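PDB 5HIW: cytochrome P450 CYP260B1, which binds protoporphyrin IX containing iron in a buried pocket of the largely helical fold shared by the cytochromes P450. Local coordinates for residues A[105-108]-A[109-112]; A[127-130]-A[131-135]; A[233-236]-A[237-240]; A[248-251]-A[252-255]; A[353-356]-A[357-361]. All blocks are in the same frame, centred on the assembly; numbering follows the deposited sequence.

Overall arrangement
Contacts 1, 2, 3 and 5 sit on helices 93-113, 123-128 with 130-140, 232-245 and 341-358, which by order in the chain match the P450 four-helix bundle: D, E, the later part of the long haem-side helix, and L. Contact 3 is the core member: its eight residues are buried and two meet the haem. Contact 2 touches contacts 1, 3 and 5, and pairs a buried Met-aromatic contact with a more exposed thioether. Contact 1 is part interior valines and alanine, part outer arginines. Contacts 4 and 5, centres 12 Å apart, lie toward the surface, where Met251 and Arg255 in the later part of helix 248-256 meet the end of helix 341-358.

Contact 1. Residues A[105-108]-A[109-112]; sequences TPVA and RRVV
Arg109 N donates to Thr105 O over 2.8 Å, with 163° at the hydrogen, the shortest of four successive i-to-i+4 bonds in this piece of helix 93-113, probably helix D of the P450 four-helix bundle. Pro106 O, Val107 O and Ala108 O take the N-H groups of Arg110, Val111 and Val112 in turn. Because Pro106 has no N-H to give to the preceding turn, the helix is kinked there, yet its own carbonyl still takes part in the ladder.

Arg109, extended from CG to NE, runs alongside Thr105 and brings NE to 3.8 Å from Thr105 CG2. That methyl stands anti to the threonine nitrogen, while OG1, turned the other way, is hydrogen-bonded to Glu100 O. Arg110 is modelled in two conformers; in one of them the guanidinium folds back with a face near Val107 CA.

The buried side is aliphatic. Val111 CG2 reaches Val107 CG1 at 4.1 Å, the two side chains pointing the same way, and Val112 CG2 presses to 3.2 Å from Ala108 O. Two neighbouring helices pack on this stretch: 130-140 meets Val107, Ala108 and Val111 through Val135, Met131 and Ser130, and 341-358 packs Val350, Leu354 and Arg358 on Thr105, Ala108, Arg109 and Val112.

Contact 2. Residues A[127-130]-A[131-135]; sequences FAIS and MPMGV
Met131 lays its CG over the centre of the Phe127 ring, 4.1 Å from the centroid and only 10° off the ring normal, a CH-pi contact on the buried side of the turn between helices 123-128 and 130-140. Phe127 CG lies anti to its own nitrogen (chi1 -178°), which sets the ring alongside the methionine with one face toward its CG. Bends at chi2 and chi3 carry the methionine chain on past the ring, leaving SD oblique at 5.0 Å from the centroid in a Met-aromatic contact. Leu241 and Val352 of helices 232-245 and 341-358 also touch the ring, while Leu237 packs on Met131.

The other side is more open: Ile129 and Met133 are partly exposed, their chains crossing with Ile129 CG2 at 3.4 Å from Met133 SD. Arg155 and Asp151 of helix 147-162 border this pair.

Backbone bonds to Phe127 O, Ile129 O and Ser130 O, from Met131 N, Met133 N and Gly134 N, carry the chain through the turn. Ala128 O misses such a partner, since Pro132 brings CD to 3.1 Å instead of an N-H. Its hydrogen bond comes from Ser234 OG, so a serine hydroxyl of helix 232-245 satisfies the carbonyl that the proline cannot.

Contact 3. Residues A[233-236]-A[237-240]; sequences TSWM and LANL. With HEM (protoporphyrin IX containing Fe), chain B.
Helix 232-245 corresponds to the later part of the long helix of the P450 fold that passes beside the haem. Its Thr233 and Met236 belong to the haem pocket, and Leu237 to Leu240 form the next turn. Met236 is stretched out, with CG anti to the backbone N (chi1 170°) and the chain extended beyond it, so that SD lies alongside a vinyl group, 3.8 Å from HEM CBB. Thr233 meets the same vinyl carbon through its backbone, N being 3.6 Å from HEM CBB. Besides the porphyrin nitrogens, the iron is bound by water 1 at 2.3 Å and by one atom from elsewhere in the structure; neither segment coordinates it.

Away from the porphyrin, Leu237 lies side by side with Thr233. Its CG sits 3.2 Å from Thr233 O, and CD1 reaches Thr233 CG2 at 3.9 Å. Along another side of the helix, Ala238 CB comes obliquely to Trp235 CE3 at 4.1 Å; the indole continues outward to Phe124 and to the loop residues Ser274 and Pro376. Four i-to-i+4 bonds run beneath these side chains, the shortest from Ala238 N to Ser234 O at 2.7 Å.

Asn239 folds its amide back so that CG is 3.4 Å from Trp235 O, while ND2 is hydrogen-bonded to Phe382 O and Cys272 O. Thr233 OG1 is likewise bonded, to Ser229 O. With these buried polar groups engaged by backbone carbonyls, the Met236 thioether and the Thr233 backbone meet the vinyl group by packing alone.

Contact 4. Residues A[248-251]-A[252-255]; sequences PDAM and NQLR
Met251 and Arg255 run side by side on helix 248-256, one turn apart, with Met251 CE 4.0 Å from Arg255 NH2 and oblique to the guanidinium. Arg255 is modelled in two conformers, and this approach belongs to one of them. The backbone beneath is somewhat stretched: Arg255 N reaches Met251 O at 3.3 Å with an angle of 144° at the hydrogen, while Arg255 CG lies close by the same carbonyl.

At the start of the helix Asn252 N donates to Pro248 O at 3.0 Å. Asn252 CG anti to its carbonyl carbon (chi1 -74°) brings the amide over that oxygen, ND2 lying 3.4 Å away at an angle too poor for a bond. Gln253 N and Leu254 N continue the ladder to Asp249 O and Ala250 O, and Gln253, extended beyond CG, brings OE1 to 3.5 Å from Ala250 CA.

The helix directly follows 232-245 and probably corresponds to helix J. Leu244 and Leu245 of the former receive Met251; Leu261 and Ala264 of 261-271 flank Leu254. Arg255 NH1 is hydrogen-bonded to Leu356 O near the end of helix 341-358. In this conformer the guanidinium would probably favour that carbonyl end.

Contact 5. Residues A[353-356]-A[357-361]; sequences SLLL and ERFPA
Phe359, the first residue to leave helical geometry at the end of helix 341-358, turns back on Leu355. Its CB lies 3.6 Å from Leu355 O and its CG 4.0 Å from the same atom. CD2 lies 3.5 Å from Leu355 O, which is near the ring plane at its edge, and 3.8 Å from Leu355 CD1, the methyl that CE2 also borders. Phe359 CG anti to its carbonyl carbon (chi1 -65°) sets the ring here; Arg358 CG lies 3.9 Å above one ring face, offset toward the rim, and Leu115 and Val112 also pack on it.

Leu355 O also accepts Phe359 N at 3.0 Å, with a bent angle of 137°, and more weakly Arg358 N. A second weak bond runs from Phe359 N to Leu356 O, whose stronger partner is Arg255, so the last turn frays where Pro360 has no N-H to prolong it.

Toward solvent, Glu357 lies alongside Leu354, OE1 3.6 Å from Leu354 CD2. Water 2 donates to Leu354 O at 2.8 Å and, weakly, to Glu357 OE1. Thus an aromatic edge shelters one carbonyl on the buried side, while on the exposed side a water helps satisfy another.

Contact 1. Residues A[105-108]-A[109-112]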
# COMPACT_ATOMS: atom_id res chain seq x y z
N THR A 105 2.49 12.22 -14.30
CA THR A 105 3.38 13.36 -14.39
C THR A 105 2.62 14.69 -14.29
O THR A 105 2.99 15.58 -13.51
CB THR A 105 4.31 13.27 -15.63
OG1 THR A 105 5.07 12.07 -15.51
CG2 THR A 105 5.31 14.47 -15.77
N PRO A 106 1.52 14.84 -15.06
CA PRO A 106 0.74 16.05 -14.95
C PRO A 106 0.22 16.30 -13.55
O PRO A 106 0.39 17.43 -13.03
CB PRO A 106 -0.41 15.83 -15.92
CG PRO A 106 0.12 14.95 -16.91
CD PRO A 106 1.10 14.05 -16.20
N VAL A 107 -0.26 15.25 -12.91
CA VAL A 107 -0.75 15.38 -11.51
C VAL A 107 0.38 15.77 -10.58
O VAL A 107 0.26 16.69 -9.78
CB VAL A 107 -1.32 14.07 -10.97
CG1 VAL A 107 -1.52 14.13 -9.48
CG2 VAL A 107 -2.61 13.72 -11.64
N ALA A 108 1.50 15.03 -10.66
CA ALA A 108 2.68 15.34 -9.83
C ALA A 108 3.12 16.78 -10.04
O ALA A 108 3.50 17.49 -9.08
CB ALA A 108 3.84 14.35 -10.16
N ARG A 109 3.14 17.24 -11.29
CA ARG A 109 3.51 18.65 -11.55
C ARG A 109 2.60 19.63 -10.84
O ARG A 109 3.09 20.61 -10.33
CB ARG A 109 3.50 19.02 -13.05
CG ARG A 109 4.83 18.64 -13.69
CD ARG A 109 4.97 19.07 -15.13
NE ARG A 109 5.97 18.21 -15.76
CZ ARG A 109 7.27 18.23 -15.46
NH1 ARG A 109 7.78 19.09 -14.58
NH2 ARG A 109 8.07 17.40 -16.06
N ARG A 110 1.30 19.36 -10.83
CA ARG A 110 0.31 20.25 -10.22
C ARG A 110 0.55 20.24 -8.68
O ARG A 110 0.52 21.28 -8.00
CB ARG A 110 -1.09 19.74 -10.59
CG ARG A 110 -2.30 20.54 -10.10
CD ARG A 110 -3.65 19.93 -10.57
NE ARG A 110 -3.55 19.12 -11.80
CZ ARG A 110 -3.90 17.82 -11.89
NH1 ARG A 110 -4.41 17.19 -10.84
NH2 ARG A 110 -3.74 17.16 -13.03
N VAL A 111 0.75 19.06 -8.14
CA VAL A 111 0.93 18.88 -6.70
C VAL A 111 2.17 19.65 -6.24
O VAL A 111 2.15 20.39 -5.23
CB VAL A 111 0.97 17.37 -6.33
CG1 VAL A 111 1.45 17.18 -4.90
CG2 VAL A 111 -0.37 16.73 -6.47
N VAL A 112 3.27 19.52 -6.98
CA VAL A 112 4.52 20.12 -6.62
C VAL A 112 4.45 21.66 -6.79
O VAL A 112 4.94 22.41 -5.94
CB VAL A 112 5.65 19.55 -7.48
CG1 VAL A 112 6.89 20.41 -7.40
CG2 VAL A 112 5.96 18.12 -7.06

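Contact 2. Residues A[127-130]-A[131-135]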
# COMPACT_ATOMS: atom_id res chain seq x y z
N PHE A 127 1.61 16.24 -0.10
CA PHE A 127 2.17 15.41 -1.16
C PHE A 127 1.62 13.98 -1.09
O PHE A 127 1.06 13.50 -2.09
CB PHE A 127 3.67 15.41 -1.08
CG PHE A 127 4.35 14.62 -2.17
CD1 PHE A 127 4.59 15.18 -3.38
CD2 PHE A 127 4.67 13.27 -1.96
CE1 PHE A 127 5.27 14.47 -4.36
CE2 PHE A 127 5.31 12.55 -2.94
CZ PHE A 127 5.59 13.16 -4.14
N ALA A 128 1.83 13.27 0.02
CA ALA A 128 1.52 11.85 0.08
C ALA A 128 0.02 11.60 -0.13
O ALA A 128 -0.37 10.62 -0.75
CB ALA A 128 2.01 11.19 1.34
N ILE A 129 -0.81 12.50 0.36
CA ILE A 129 -2.24 12.35 0.19
C ILE A 129 -2.60 12.89 -1.23
O ILE A 129 -3.45 12.35 -1.89
CB ILE A 129 -3.04 13.22 1.27
CG1 ILE A 129 -3.05 12.60 2.67
CG2 ILE A 129 -4.47 13.44 0.84
CD1 ILE A 129 -3.74 11.28 2.76
N SER A 130 -2.07 14.04 -1.55
CA SER A 130 -2.42 14.84 -2.77
C SER A 130 -2.21 14.07 -4.05
O SER A 130 -3.02 14.14 -5.04
CB SER A 130 -1.47 16.04 -2.91
OG SER A 130 -1.68 16.92 -1.89
N MET A 131 -1.15 13.28 -4.05
CA MET A 131 -0.83 12.41 -5.22
C MET A 131 -1.97 11.44 -5.60
O MET A 131 -2.53 11.54 -6.71
CB MET A 131 0.53 11.68 -5.03
CG MET A 131 1.71 12.56 -5.24
SD MET A 131 1.81 13.17 -6.94
CE MET A 131 1.94 11.58 -7.79
N PRO A 132 -2.33 10.51 -4.73
CA PRO A 132 -3.44 9.64 -5.06
C PRO A 132 -4.81 10.32 -5.19
O PRO A 132 -5.63 9.86 -5.97
CB PRO A 132 -3.44 8.61 -3.95
CG PRO A 132 -2.68 9.23 -2.87
CD PRO A 132 -1.65 10.05 -3.51
N MET A 133 -5.05 11.46 -4.50
CA MET A 133 -6.27 12.19 -4.74
C MET A 133 -6.38 12.67 -6.20
O MET A 133 -7.44 12.46 -6.81
CB MET A 133 -6.41 13.40 -3.80
CG MET A 133 -6.70 12.96 -2.38
SD MET A 133 -7.02 14.38 -1.27
CE MET A 133 -8.64 14.84 -1.84
N GLY A 134 -5.30 13.25 -6.75
CA GLY A 134 -5.29 13.63 -8.14
C GLY A 134 -5.21 12.46 -9.12
O GLY A 134 -5.91 12.39 -10.19
N VAL A 135 -4.41 11.47 -8.79
CA VAL A 135 -4.17 10.37 -9.76
C VAL A 135 -5.36 9.50 -9.95
O VAL A 135 -5.66 9.07 -11.08
CB VAL A 135 -2.90 9.55 -9.34
CG1 VAL A 135 -2.89 8.17 -10.07
CG2 VAL A 135 -1.64 10.34 -9.56

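Contact 3. Residues A[233-236]-A[237-240]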
# COMPACT_ATOMS: atom_id res chain seq x y z
N THR A 233 -1.05 4.02 -1.40
CA THR A 233 -0.16 4.89 -2.05
C THR A 233 0.37 5.99 -1.14
O THR A 233 1.56 6.33 -1.20
CB THR A 233 -0.85 5.54 -3.32
OG1 THR A 233 -1.24 4.50 -4.22
CG2 THR A 233 0.14 6.43 -3.99
N SER A 234 -0.52 6.59 -0.33
CA SER A 234 -0.11 7.64 0.58
C SER A 234 0.91 7.18 1.64
O SER A 234 1.93 7.88 1.82
CB SER A 234 -1.36 8.22 1.30
OG SER A 234 -2.15 8.95 0.34
N TRP A 235 0.75 5.98 2.12
CA TRP A 235 1.67 5.46 3.22
C TRP A 235 3.00 5.08 2.60
O TRP A 235 4.08 5.39 3.19
CB TRP A 235 1.05 4.42 4.05
CG TRP A 235 -0.03 5.02 4.88
CD1 TRP A 235 -1.40 4.86 4.70
CD2 TRP A 235 0.14 5.94 5.95
NE1 TRP A 235 -2.07 5.64 5.60
CE2 TRP A 235 -1.16 6.29 6.40
CE3 TRP A 235 1.26 6.51 6.57
CZ2 TRP A 235 -1.35 7.24 7.41
CZ3 TRP A 235 1.07 7.42 7.61
CH2 TRP A 235 -0.22 7.80 8.00
N MET A 236 2.99 4.56 1.36
CA MET A 236 4.28 4.33 0.65
C MET A 236 5.03 5.59 0.34
O MET A 236 6.26 5.70 0.55
CB MET A 236 4.06 3.54 -0.65
CG MET A 236 5.33 3.48 -1.57
SD MET A 236 5.14 2.11 -2.75
CE MET A 236 6.79 2.13 -3.47
N LEU A 237 4.30 6.60 -0.15
CA LEU A 237 4.92 7.88 -0.38
C LEU A 237 5.39 8.51 0.90
O LEU A 237 6.50 9.07 0.91
CB LEU A 237 3.99 8.83 -1.13
CG LEU A 237 3.57 8.46 -2.60
CD1 LEU A 237 2.49 9.43 -3.11
CD2 LEU A 237 4.79 8.48 -3.47
N ALA A 238 4.61 8.40 1.98
CA ALA A 238 4.96 8.99 3.21
C ALA A 238 6.31 8.40 3.69
O ALA A 238 7.23 9.12 4.04
CB ALA A 238 3.92 8.74 4.30
N ASN A 239 6.43 7.08 3.68
CA ASN A 239 7.66 6.49 4.24
C ASN A 239 8.87 6.59 3.33
O ASN A 239 9.99 6.61 3.80
CB ASN A 239 7.38 5.06 4.58
CG ASN A 239 6.37 4.91 5.72
OD1 ASN A 239 5.85 5.88 6.26
ND2 ASN A 239 6.17 3.71 6.11
N LEU A 240 8.66 6.83 2.03
CA LEU A 240 9.72 7.16 1.13
C LEU A 240 10.26 8.52 1.47
O LEU A 240 11.48 8.75 1.62
CB LEU A 240 9.21 7.08 -0.32
CG LEU A 240 10.16 7.56 -1.39
CD1 LEU A 240 11.52 6.94 -1.28
CD2 LEU A 240 9.55 7.45 -2.80
CHA HEM B . -2.56 -7.02 -2.98
CHB HEM B . 0.37 -3.92 -0.65
CHC HEM B . -0.47 -0.60 -4.01
CHD HEM B . -4.03 -3.34 -5.68
C1A HEM B . -1.65 -6.51 -2.10
C2A HEM B . -1.07 -7.21 -1.00
C3A HEM B . -0.21 -6.35 -0.37
C4A HEM B . -0.36 -5.07 -1.00
CMA HEM B . 0.63 -6.67 0.89
CAA HEM B . -1.24 -8.69 -0.69
CBA HEM B . -2.56 -8.92 0.05
CGA HEM B . -2.67 -10.30 0.61
O1A HEM B . -1.88 -11.21 0.21
O2A HEM B . -3.41 -10.50 1.60
C1B HEM B . 0.36 -2.75 -1.31
C2B HEM B . 1.24 -1.67 -0.97
C3B HEM B . 1.01 -0.73 -1.96
C4B HEM B . -0.04 -1.23 -2.85
CMB HEM B . 2.21 -1.49 0.21
CAB HEM B . 1.67 0.55 -1.94
CBB HEM B . 1.39 1.65 -2.56
C1C HEM B . -1.53 -1.06 -4.79
C2C HEM B . -2.04 -0.33 -5.91
C3C HEM B . -3.05 -1.11 -6.37
C4C HEM B . -3.19 -2.26 -5.53
CMC HEM B . -1.43 1.00 -6.31
CAC HEM B . -3.93 -0.87 -7.53
CBC HEM B . -3.49 -0.18 -8.57
C1D HEM B . -3.87 -4.57 -5.05
C2D HEM B . -4.77 -5.70 -5.41
C3D HEM B . -4.38 -6.72 -4.66
C4D HEM B . -3.23 -6.22 -3.88
CMD HEM B . -5.96 -5.67 -6.35
CAD HEM B . -4.91 -8.16 -4.67
CBD HEM B . -4.05 -8.97 -5.64
CGD HEM B . -4.50 -10.43 -5.76
O1D HEM B . -5.20 -11.00 -4.87
O2D HEM B . -4.17 -11.12 -6.79
NA HEM B . -1.17 -5.19 -2.08
NB HEM B . -0.26 -2.49 -2.49
NC HEM B . -2.16 -2.21 -4.60
ND HEM B . -2.97 -4.93 -4.10
FE HEM B . -1.63 -3.75 -3.34
O HOH W 1 -3.22 -3.02 -1.86

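Contact 4. Residues A[248-251]-A[252-255]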
# COMPACT_ATOMS: atom_id res chain seq x y z
N PRO A 248 20.17 12.67 4.88
CA PRO A 248 20.70 13.63 3.97
C PRO A 248 21.93 13.15 3.15
O PRO A 248 22.17 13.71 2.13
CB PRO A 248 21.08 14.81 4.92
CG PRO A 248 21.37 14.14 6.17
CD PRO A 248 20.23 13.15 6.27
N ASP A 249 22.71 12.15 3.58
CA ASP A 249 23.84 11.69 2.75
C ASP A 249 23.24 11.03 1.45
O ASP A 249 23.75 11.18 0.34
CB ASP A 249 24.74 10.67 3.50
CG ASP A 249 25.70 11.33 4.61
OD1 ASP A 249 25.84 12.56 4.64
OD2 ASP A 249 26.34 10.59 5.44
N ALA A 250 22.15 10.31 1.63
CA ALA A 250 21.48 9.65 0.52
C ALA A 250 20.83 10.67 -0.35
O ALA A 250 20.85 10.55 -1.55
CB ALA A 250 20.42 8.68 1.07
N MET A 251 20.24 11.72 0.25
CA MET A 251 19.56 12.71 -0.60
C MET A 251 20.60 13.44 -1.42
O MET A 251 20.33 13.79 -2.54
CB MET A 251 18.71 13.69 0.21
CG MET A 251 17.22 13.30 0.16
SD MET A 251 16.10 14.39 1.06
CE MET A 251 15.94 15.74 -0.09
N ASN A 252 21.80 13.59 -0.89
CA ASN A 252 22.91 14.20 -1.68
C ASN A 252 23.40 13.33 -2.88
O ASN A 252 23.61 13.82 -4.01
CB ASN A 252 24.09 14.57 -0.76
CG ASN A 252 23.80 15.80 0.09
OD1 ASN A 252 22.94 16.62 -0.25
ND2 ASN A 252 24.51 15.93 1.22
N GLN A 253 23.58 12.05 -2.61
CA GLN A 253 23.87 11.10 -3.67
C GLN A 253 22.79 11.14 -4.77
O GLN A 253 23.15 11.17 -5.99
CB GLN A 253 24.04 9.69 -3.10
CG GLN A 253 25.28 9.50 -2.23
CD GLN A 253 25.25 8.21 -1.43
OE1 GLN A 253 24.34 7.97 -0.64
NE2 GLN A 253 26.23 7.36 -1.66
N LEU A 254 21.49 11.15 -4.39
CA LEU A 254 20.40 11.17 -5.40
C LEU A 254 20.44 12.38 -6.29
O LEU A 254 20.02 12.33 -7.43
CB LEU A 254 18.97 11.02 -4.81
CG LEU A 254 18.59 9.61 -4.33
CD1 LEU A 254 17.41 9.64 -3.40
CD2 LEU A 254 18.34 8.59 -5.46
N ARG A 255 20.85 13.52 -5.75
CA ARG A 255 20.91 14.76 -6.53
C ARG A 255 21.97 14.61 -7.60
O ARG A 255 21.75 14.95 -8.76
CB ARG A 255 21.25 15.96 -5.63
CG ARG A 255 20.29 16.15 -4.46
CD ARG A 255 19.90 17.61 -4.20
NE ARG A 255 18.62 17.70 -3.49
CZ ARG A 255 17.45 17.96 -4.07
NH1 ARG A 255 17.37 18.18 -5.37
NH2 ARG A 255 16.35 18.01 -3.32

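Contact 5. Residues A[353-356]-A[357-361]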
# COMPACT_ATOMS: atom_id res chain seq x y z
N SER A 353 10.74 12.27 -7.77
CA SER A 353 11.69 12.92 -8.67
C SER A 353 11.35 14.41 -8.98
O SER A 353 12.21 15.28 -8.92
CB SER A 353 11.92 12.12 -9.96
OG SER A 353 10.75 11.88 -10.70
N LEU A 354 10.09 14.68 -9.16
CA LEU A 354 9.65 16.04 -9.42
C LEU A 354 9.77 16.93 -8.24
O LEU A 354 10.12 18.12 -8.39
CB LEU A 354 8.25 16.02 -9.98
CG LEU A 354 8.18 15.52 -11.41
CD1 LEU A 354 6.75 15.36 -11.85
CD2 LEU A 354 8.95 16.38 -12.38
N LEU A 355 9.48 16.39 -7.06
CA LEU A 355 9.58 17.15 -5.79
C LEU A 355 11.04 17.49 -5.53
O LEU A 355 11.39 18.65 -5.20
CB LEU A 355 9.04 16.29 -4.65
CG LEU A 355 9.04 16.91 -3.26
CD1 LEU A 355 8.05 18.06 -3.18
CD2 LEU A 355 8.73 15.86 -2.19
N LEU A 356 11.90 16.49 -5.72
CA LEU A 356 13.37 16.63 -5.42
C LEU A 356 13.97 17.64 -6.36
O LEU A 356 14.72 18.53 -5.93
CB LEU A 356 14.16 15.29 -5.51
CG LEU A 356 13.87 14.27 -4.43
CD1 LEU A 356 14.72 13.04 -4.72
CD2 LEU A 356 14.10 14.74 -3.00
N GLU A 357 13.60 17.59 -7.64
CA GLU A 357 14.28 18.46 -8.58
C GLU A 357 13.80 19.90 -8.39
O GLU A 357 14.53 20.83 -8.71
CB GLU A 357 14.09 18.01 -10.02
CG GLU A 357 12.98 18.71 -10.74
CD GLU A 357 13.08 18.57 -12.25
OE1 GLU A 357 12.07 18.12 -12.86
OE2 GLU A 357 14.16 18.92 -12.79
N ARG A 358 12.58 20.08 -7.91
CA ARG A 358 12.02 21.41 -7.70
C ARG A 358 12.50 22.08 -6.41
O ARG A 358 12.54 23.29 -6.34
CB ARG A 358 10.51 21.33 -7.70
CG ARG A 358 9.84 22.71 -7.73
CD ARG A 358 10.04 23.35 -9.10
NE ARG A 358 9.56 24.72 -9.17
CZ ARG A 358 10.14 25.77 -8.56
NH1 ARG A 358 11.25 25.64 -7.82
NH2 ARG A 358 9.60 26.99 -8.70
N PHE A 359 12.84 21.30 -5.40
CA PHE A 359 13.23 21.83 -4.11
C PHE A 359 14.62 21.33 -3.77
O PHE A 359 14.80 20.44 -2.94
CB PHE A 359 12.19 21.47 -3.06
CG PHE A 359 10.86 22.10 -3.33
CD1 PHE A 359 10.69 23.47 -3.14
CD2 PHE A 359 9.78 21.36 -3.78
CE1 PHE A 359 9.49 24.08 -3.40
CE2 PHE A 359 8.59 21.98 -4.07
CZ PHE A 359 8.44 23.34 -3.87
N PRO A 360 15.62 21.89 -4.45
CA PRO A 360 17.02 21.62 -4.10
C PRO A 360 17.28 21.62 -2.58
O PRO A 360 18.02 20.81 -2.11
CB PRO A 360 17.76 22.79 -4.76
CG PRO A 360 16.93 23.14 -5.93
CD PRO A 360 15.49 22.81 -5.60
N ALA A 361 16.63 22.47 -1.79
CA ALA A 361 16.94 22.56 -0.35
C ALA A 361 16.12 21.69 0.57
O ALA A 361 16.22 21.81 1.79
CB ALA A 361 16.80 24.03 0.11
O HOH W 2 10.02 19.43 -10.85